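Local coordinates for glucose import ATP-binding protein GlcV (Sulfolobus solfataricus, PDB 1OXX) that hydrolyses ATP to energise glucose uptake as the ATP-binding subunit of the GlcSTUV ABC transporter, at residues A[84-89]-A[161-166]; A[165-170]-A[194-199]; A[209-214]-A[223-228]. The protein carries 1 engineered substitution. All blocks are in the same frame, centred on the assembly; numbering follows the deposited sequence. Where two conformers were deposited one is given.

Contact 1. Residues A[84-89]-A[161-166]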
# COMPACT_ATOMS: atom_id res chain seq x y z
N ILE A 84 12.64 7.04 16.05
CA ILE A 84 12.18 6.37 14.85
C ILE A 84 13.07 5.19 14.49
O ILE A 84 14.29 5.21 14.73
CB ILE A 84 12.16 7.32 13.67
CG1 ILE A 84 11.20 8.47 13.95
CG2 ILE A 84 11.71 6.61 12.41
CD1 ILE A 84 11.20 9.53 12.86
N GLY A 85 12.44 4.15 13.98
CA GLY A 85 13.12 3.02 13.38
C GLY A 85 12.71 2.98 11.92
O GLY A 85 11.52 3.09 11.62
N MET A 86 13.69 2.84 11.03
CA MET A 86 13.43 2.88 9.60
C MET A 86 13.77 1.55 8.91
O MET A 86 14.88 1.04 9.09
CB MET A 86 14.25 3.99 8.95
CG MET A 86 13.83 5.39 9.34
SD MET A 86 14.98 6.67 8.79
CE MET A 86 16.34 6.38 9.91
N VAL A 87 12.83 1.03 8.13
CA VAL A 87 13.05 -0.14 7.29
C VAL A 87 12.71 0.35 5.91
O VAL A 87 11.53 0.41 5.55
CB VAL A 87 12.15 -1.30 7.63
CG1 VAL A 87 12.42 -2.45 6.67
CG2 VAL A 87 12.37 -1.74 9.07
N PHE A 88 13.73 0.74 5.16
CA PHE A 88 13.53 1.36 3.86
C PHE A 88 14.25 0.52 2.83
O PHE A 88 15.41 0.18 3.01
CB PHE A 88 14.15 2.76 3.81
CG PHE A 88 13.45 3.81 4.65
CD1 PHE A 88 12.24 3.57 5.27
CD2 PHE A 88 14.03 5.06 4.79
CE1 PHE A 88 11.63 4.56 6.00
CE2 PHE A 88 13.41 6.05 5.53
CZ PHE A 88 12.21 5.80 6.12
N GLN A 89 13.57 0.22 1.73
CA GLN A 89 14.18 -0.58 0.68
C GLN A 89 15.52 0.02 0.26
O GLN A 89 16.47 -0.70 -0.04
CB GLN A 89 13.24 -0.71 -0.52
CG GLN A 89 13.80 -1.60 -1.62
CD GLN A 89 12.80 -1.93 -2.71
OE1 GLN A 89 12.66 -3.09 -3.10
NE2 GLN A 89 12.11 -0.91 -3.22
N LEU A 161 8.13 4.96 16.88
CA LEU A 161 7.56 4.99 15.54
C LEU A 161 8.40 4.12 14.62
O LEU A 161 9.62 4.25 14.57
CB LEU A 161 7.56 6.43 15.03
CG LEU A 161 7.15 6.68 13.58
CD1 LEU A 161 5.70 6.22 13.34
CD2 LEU A 161 7.33 8.16 13.23
N LEU A 162 7.74 3.22 13.91
CA LEU A 162 8.40 2.37 12.94
C LEU A 162 7.92 2.81 11.56
O LEU A 162 6.73 2.82 11.30
CB LEU A 162 8.04 0.91 13.17
CG LEU A 162 8.71 -0.11 12.25
CD1 LEU A 162 10.24 -0.03 12.36
CD2 LEU A 162 8.20 -1.52 12.58
N LEU A 163 8.86 3.16 10.70
CA LEU A 163 8.58 3.66 9.35
C LEU A 163 9.05 2.62 8.33
O LEU A 163 10.21 2.24 8.34
CB LEU A 163 9.34 4.95 9.10
CG LEU A 163 9.08 6.10 10.05
CD1 LEU A 163 9.91 7.36 9.72
CD2 LEU A 163 7.60 6.46 10.02
N LEU A 164 8.16 2.22 7.45
CA LEU A 164 8.43 1.20 6.44
C LEU A 164 8.13 1.77 5.06
O LEU A 164 7.04 2.25 4.79
CB LEU A 164 7.54 -0.02 6.66
CG LEU A 164 7.58 -0.67 8.05
CD1 LEU A 164 6.50 -1.75 8.15
CD2 LEU A 164 8.96 -1.24 8.37
N ASP A 165 9.13 1.74 4.19
CA ASP A 165 8.99 2.21 2.82
C ASP A 165 9.35 1.03 1.91
O ASP A 165 10.52 0.65 1.82
CB ASP A 165 9.93 3.39 2.56
CG ASP A 165 9.73 4.02 1.19
OD1 ASP A 165 9.16 3.36 0.29
OD2 ASP A 165 10.11 5.18 0.95
N GLU A 166 8.35 0.45 1.25
CA GLU A 166 8.56 -0.71 0.38
C GLU A 166 9.37 -1.76 1.10
O GLU A 166 10.34 -2.29 0.56
CB GLU A 166 9.32 -0.30 -0.89
CG GLU A 166 8.55 0.59 -1.83
CD GLU A 166 7.50 -0.17 -2.61
OE1 GLU A 166 7.70 -1.38 -2.87
OE2 GLU A 166 6.47 0.45 -2.97

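Contact 2. Residues A[165-170]-A[194-199]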
# COMPACT_ATOMS: atom_id res chain seq x y z
N ASP A 165 9.13 1.74 4.19
CA ASP A 165 8.99 2.21 2.82
C ASP A 165 9.35 1.03 1.91
O ASP A 165 10.52 0.65 1.82
CB ASP A 165 9.93 3.39 2.56
CG ASP A 165 9.73 4.02 1.19
OD1 ASP A 165 9.16 3.36 0.29
OD2 ASP A 165 10.11 5.18 0.95
N GLU A 166 8.35 0.45 1.25
CA GLU A 166 8.56 -0.71 0.38
C GLU A 166 9.37 -1.76 1.10
O GLU A 166 10.34 -2.29 0.56
CB GLU A 166 9.32 -0.30 -0.89
CG GLU A 166 8.55 0.59 -1.83
CD GLU A 166 7.50 -0.17 -2.61
OE1 GLU A 166 7.70 -1.38 -2.87
OE2 GLU A 166 6.47 0.45 -2.97
N PRO A 167 8.96 -2.10 2.31
CA PRO A 167 9.79 -2.94 3.19
C PRO A 167 9.95 -4.39 2.78
O PRO A 167 10.86 -5.04 3.33
CB PRO A 167 9.02 -2.90 4.50
CG PRO A 167 7.63 -2.74 4.07
CD PRO A 167 7.71 -1.71 2.97
N PHE A 168 9.10 -4.90 1.89
CA PHE A 168 9.14 -6.33 1.55
C PHE A 168 9.50 -6.57 0.11
O PHE A 168 9.47 -7.70 -0.37
CB PHE A 168 7.77 -6.95 1.83
CG PHE A 168 7.22 -6.58 3.16
CD1 PHE A 168 6.03 -5.90 3.27
CD2 PHE A 168 7.92 -6.89 4.32
CE1 PHE A 168 5.54 -5.53 4.50
CE2 PHE A 168 7.44 -6.54 5.53
CZ PHE A 168 6.24 -5.87 5.63
N SER A 169 9.86 -5.49 -0.57
CA SER A 169 10.09 -5.58 -2.00
C SER A 169 11.39 -6.27 -2.40
O SER A 169 11.58 -6.57 -3.57
CB SER A 169 9.97 -4.19 -2.63
OG SER A 169 8.70 -3.63 -2.31
N ASN A 170 12.28 -6.53 -1.45
CA ASN A 170 13.52 -7.25 -1.77
C ASN A 170 13.29 -8.76 -1.74
O ASN A 170 14.10 -9.53 -2.24
CB ASN A 170 14.62 -6.93 -0.76
CG ASN A 170 15.25 -5.57 -1.00
OD1 ASN A 170 15.04 -4.95 -2.04
ND2 ASN A 170 16.03 -5.11 -0.03
N LEU A 194 2.98 3.01 13.62
CA LEU A 194 3.59 2.43 12.45
C LEU A 194 3.06 3.13 11.21
O LEU A 194 1.85 3.34 11.09
CB LEU A 194 3.25 0.94 12.38
CG LEU A 194 3.84 0.21 11.18
CD1 LEU A 194 3.98 -1.27 11.45
CD2 LEU A 194 2.98 0.46 9.96
N LEU A 195 3.95 3.47 10.29
CA LEU A 195 3.56 4.08 9.03
C LEU A 195 4.23 3.26 7.93
O LEU A 195 5.46 3.09 7.93
CB LEU A 195 4.02 5.53 8.92
CG LEU A 195 3.78 6.25 7.59
CD1 LEU A 195 2.31 6.40 7.29
CD2 LEU A 195 4.46 7.62 7.57
N VAL A 196 3.42 2.78 7.00
CA VAL A 196 3.94 1.99 5.89
C VAL A 196 3.49 2.65 4.60
O VAL A 196 2.33 3.02 4.46
CB VAL A 196 3.48 0.53 5.95
CG1 VAL A 196 1.97 0.45 5.96
CG2 VAL A 196 4.03 -0.28 4.76
N VAL A 197 4.43 2.83 3.67
CA VAL A 197 4.08 3.32 2.35
C VAL A 197 4.48 2.25 1.35
O VAL A 197 5.54 1.62 1.48
CB VAL A 197 4.72 4.68 2.00
CG1 VAL A 197 4.49 5.68 3.12
CG2 VAL A 197 6.20 4.53 1.72
N SER A 198 3.64 2.04 0.33
CA SER A 198 3.90 0.99 -0.64
C SER A 198 3.06 1.20 -1.89
O SER A 198 2.06 1.92 -1.84
CB SER A 198 3.54 -0.38 -0.05
OG SER A 198 3.86 -1.45 -0.92
N HIS A 199 3.52 0.58 -2.96
CA HIS A 199 2.83 0.53 -4.24
C HIS A 199 1.88 -0.67 -4.24
O HIS A 199 0.92 -0.72 -5.04
CB HIS A 199 3.85 0.34 -5.37
CG HIS A 199 4.47 -1.01 -5.40
ND1 HIS A 199 5.36 -1.44 -4.43
CD2 HIS A 199 4.32 -2.05 -6.25
CE1 HIS A 199 5.73 -2.69 -4.69
NE2 HIS A 199 5.11 -3.08 -5.79

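Contact 3. Residues A[209-214]-A[223-228]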
# COMPACT_ATOMS: atom_id res chain seq x y z
N ASP A 209 -4.35 -0.31 9.48
CA ASP A 209 -5.76 -0.24 9.88
C ASP A 209 -6.50 0.96 9.31
O ASP A 209 -7.74 0.98 9.24
CB ASP A 209 -5.88 -0.25 11.39
CG ASP A 209 -5.45 -1.56 11.97
OD1 ASP A 209 -5.74 -2.62 11.36
OD2 ASP A 209 -4.80 -1.64 13.02
N ARG A 210 -5.75 1.98 8.92
CA ARG A 210 -6.30 3.15 8.28
C ARG A 210 -5.29 3.52 7.22
O ARG A 210 -4.07 3.39 7.44
CB ARG A 210 -6.53 4.29 9.29
CG ARG A 210 -7.31 5.46 8.74
CD ARG A 210 -7.88 6.44 9.80
NE ARG A 210 -6.82 6.99 10.64
CZ ARG A 210 -6.48 8.28 10.72
NH1 ARG A 210 -7.14 9.22 10.05
NH2 ARG A 210 -5.46 8.62 11.49
N VAL A 211 -5.78 3.93 6.05
CA VAL A 211 -4.92 4.24 4.93
C VAL A 211 -5.34 5.52 4.25
O VAL A 211 -6.53 5.82 4.12
CB VAL A 211 -4.98 3.15 3.85
CG1 VAL A 211 -6.28 2.29 3.77
CG2 VAL A 211 -4.09 3.37 2.60
N GLY A 212 -4.34 6.30 3.84
CA GLY A 212 -4.57 7.46 3.03
C GLY A 212 -4.05 7.19 1.64
O GLY A 212 -3.04 6.49 1.44
N VAL A 213 -4.75 7.72 0.65
CA VAL A 213 -4.35 7.55 -0.73
C VAL A 213 -3.90 8.88 -1.30
O VAL A 213 -4.63 9.88 -1.28
CB VAL A 213 -5.50 7.00 -1.55
CG1 VAL A 213 -5.05 6.76 -2.97
CG2 VAL A 213 -6.01 5.72 -0.91
N LEU A 214 -2.69 8.88 -1.84
CA LEU A 214 -2.07 10.07 -2.42
C LEU A 214 -2.13 10.05 -3.95
O LEU A 214 -1.61 9.11 -4.57
CB LEU A 214 -0.59 10.13 -2.01
CG LEU A 214 -0.21 11.02 -0.82
CD1 LEU A 214 -1.42 11.35 0.04
CD2 LEU A 214 0.90 10.40 0.02
N GLY A 223 -9.31 6.21 5.02
CA GLY A 223 -10.25 5.30 5.65
C GLY A 223 -9.69 3.91 5.87
O GLY A 223 -8.52 3.66 5.64
N LYS A 224 -10.53 2.99 6.36
CA LYS A 224 -10.12 1.60 6.53
C LYS A 224 -9.87 1.02 5.16
O LYS A 224 -10.57 1.39 4.21
CB LYS A 224 -11.23 0.80 7.22
CG LYS A 224 -11.46 1.22 8.65
CD LYS A 224 -12.64 0.48 9.26
CE LYS A 224 -12.73 0.76 10.75
NZ LYS A 224 -13.97 0.19 11.36
N PRO A 225 -8.89 0.13 4.98
CA PRO A 225 -8.68 -0.47 3.67
C PRO A 225 -9.93 -1.04 3.00
O PRO A 225 -10.15 -0.81 1.82
CB PRO A 225 -7.64 -1.55 3.96
CG PRO A 225 -6.87 -1.01 5.06
CD PRO A 225 -7.85 -0.30 5.93
N GLU A 226 -10.77 -1.72 3.76
CA GLU A 226 -11.97 -2.31 3.15
C GLU A 226 -12.94 -1.22 2.65
O GLU A 226 -13.67 -1.43 1.69
CB GLU A 226 -12.67 -3.22 4.15
N ASP A 227 -12.95 -0.07 3.31
CA ASP A 227 -13.84 1.01 2.92
C ASP A 227 -13.35 1.66 1.63
O ASP A 227 -14.15 1.99 0.75
CB ASP A 227 -13.99 2.01 4.08
CG ASP A 227 -14.80 1.43 5.22
OD1 ASP A 227 -15.61 0.51 4.97
OD2 ASP A 227 -14.68 1.81 6.41
N LEU A 228 -12.04 1.83 1.48
CA LEU A 228 -11.51 2.32 0.21
C LEU A 228 -11.78 1.30 -0.88
O LEU A 228 -12.03 1.67 -2.03
CB LEU A 228 -10.01 2.60 0.27
CG LEU A 228 -9.65 4.03 0.70
CD1 LEU A 228 -10.13 4.27 2.10
CD2 LEU A 228 -8.16 4.29 0.58

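Contact 1. Residues A[84-89]-A[161-166]
F88 and D165 form the last of five parallel pairs between strands 84-88 and 161-165 in the P-loop core sheet of an ABC ATPase. Strand 161-165 is the Walker B strand; Q89, at the start of the Q-loop, and E166 are inferred to bind ATP.

The backbone bonds are regular: G85 N donates to L161 O at 2.9 Å, and L163 N to G85 O. V87 repeats the pattern, V87 N donating to L163 O and D165 N to V87 O. Q89 N then reaches D165 O at 3.1 Å, carrying the register one step past the strand end.

Apolar contacts follow the alternation. On the face of I84, L161 and L163, the I84 branch CG2 lies anti to its own nitrogen (CG1 at chi1 -61°) and is pressed to 3.3 Å from L163 CD1, a tight fit. I84 CG1 runs alongside L161 CD2 at 3.9 Å. On the other face, L162 CD1 covers G85 O, and V87 lies side by side with L164.

The F88 ring has M86 CB over the centre of one face, 3.9 Å above its plane. The D165 carboxylate stands 73° from that ring and is hydrogen-bonded through OD2 to T45 OG1 of the Walker A loop. Its methylene makes the aromatic contact: D165 CB lies 3.6 Å from F88 CD1.

Contact 2. Residues A[165-170]-A[194-199]
The nucleotide site of the ABC domain brings together E166, which directly follows the Walker B strand, and H199, the H-loop histidine. H199 grips E166 OE2 twice: ND1 donates at 2.6 Å into the syn lone pair, and the H199 backbone N at 3.0 Å. ND1 makes a further, weak bond to OE1. The ring and carboxylate are nearly coplanar, 26° apart, with OE2 at the ring edge. With H199 CG held between its own N and carbonyl carbon (chi1 71°), ND1 folds back to the same oxygen as the main-chain N. S169 OG, at the end of the type I turn from E166 to S169, donates to E166 OE1.

Behind this site the chain stays in sheet register: E166 N bonds V197 O at 3.1 Å. V197 CG2 packs against D165 OD1 at 3.5 Å, D165 being held through OD2 by T45 OG1, and P167 CD rests near V196 CG2.

With an alanine for E166, H199 ND1 and N and S169 OG would probably lose the carboxylate that receives them, and the imidazole would be freer to turn. Since ND1 donates and both carboxylate oxygens accept, another partner of E166 would probably have to share oxygens already engaged.

Contact 3. Residues A[209-214]-A[223-228]
V211 and G223 form an antiparallel hydrogen-bonded pair where a beta hairpin, strands 210-215 and 218-223, runs into helix 225-230. V211 N donates to G223 O at 2.8 Å, and G223 N returns a bond to V211 O at 2.9 Å. The same G223 O also receives a CA-H contact from R210, whose CG lies against it as well.

V211, which has the most surface covered, turns its side chain to the helix start. In the conformer given, CG1 lies against the P225 ring, 3.6 Å from P225 CG; a second conformer was modelled, so this detail is less certain. P225 CD in turn packs on D209 O at 3.6 Å, while the K224 chain starts beside that carbonyl before extending away.

G223 has a fully extended backbone. A beta-carbon there would come within 3.2 Å of L228 CD1, so the absence of a side chain lets the helix lie close over the strand end.

L228 is the third large contributor. Its N is bonded at 3.1 Å to O of the N-cap residue K224, part of the first turn of the helix. L228 CD2 lies near V211 CG1, 4.2 Å away in the V211 conformer given, although its closeness to V213 CG2 is doubtful in the model.

The pair lies at one margin of the core sheet. On the far side of strand 210-215 runs strand 33-37, with D209 salt-bridged to R33 and R210 to E32. I204 of helix 201-207 touches both V211 and P225, F205 joins it at the proline, and helix 235-241 packs on V213 through V237 and L240.

Overall arrangement
From the N terminus, strand 84-88 is the first of these segments, and contact 1 closes a long, partly helical excursion by laying strand 161-165 beside it. Contact 2 starts where contact 1 ends, sharing D165 and E166; a beta-alpha-beta crossover through helix 176-190 returns the chain as strand 193-198. The two therefore overlap in series, and strand 161-165 is flanked by 84-88 and 193-198, with L164 bonded to L195 and V197. Contact 3 opens later and closes only a short hairpin; nothing nests or crosses. Its centre is about 19 Å from that of contact 1, yet all three reach one mixed sheet, linking its 84-88 edge, nucleotide site and hairpin edge.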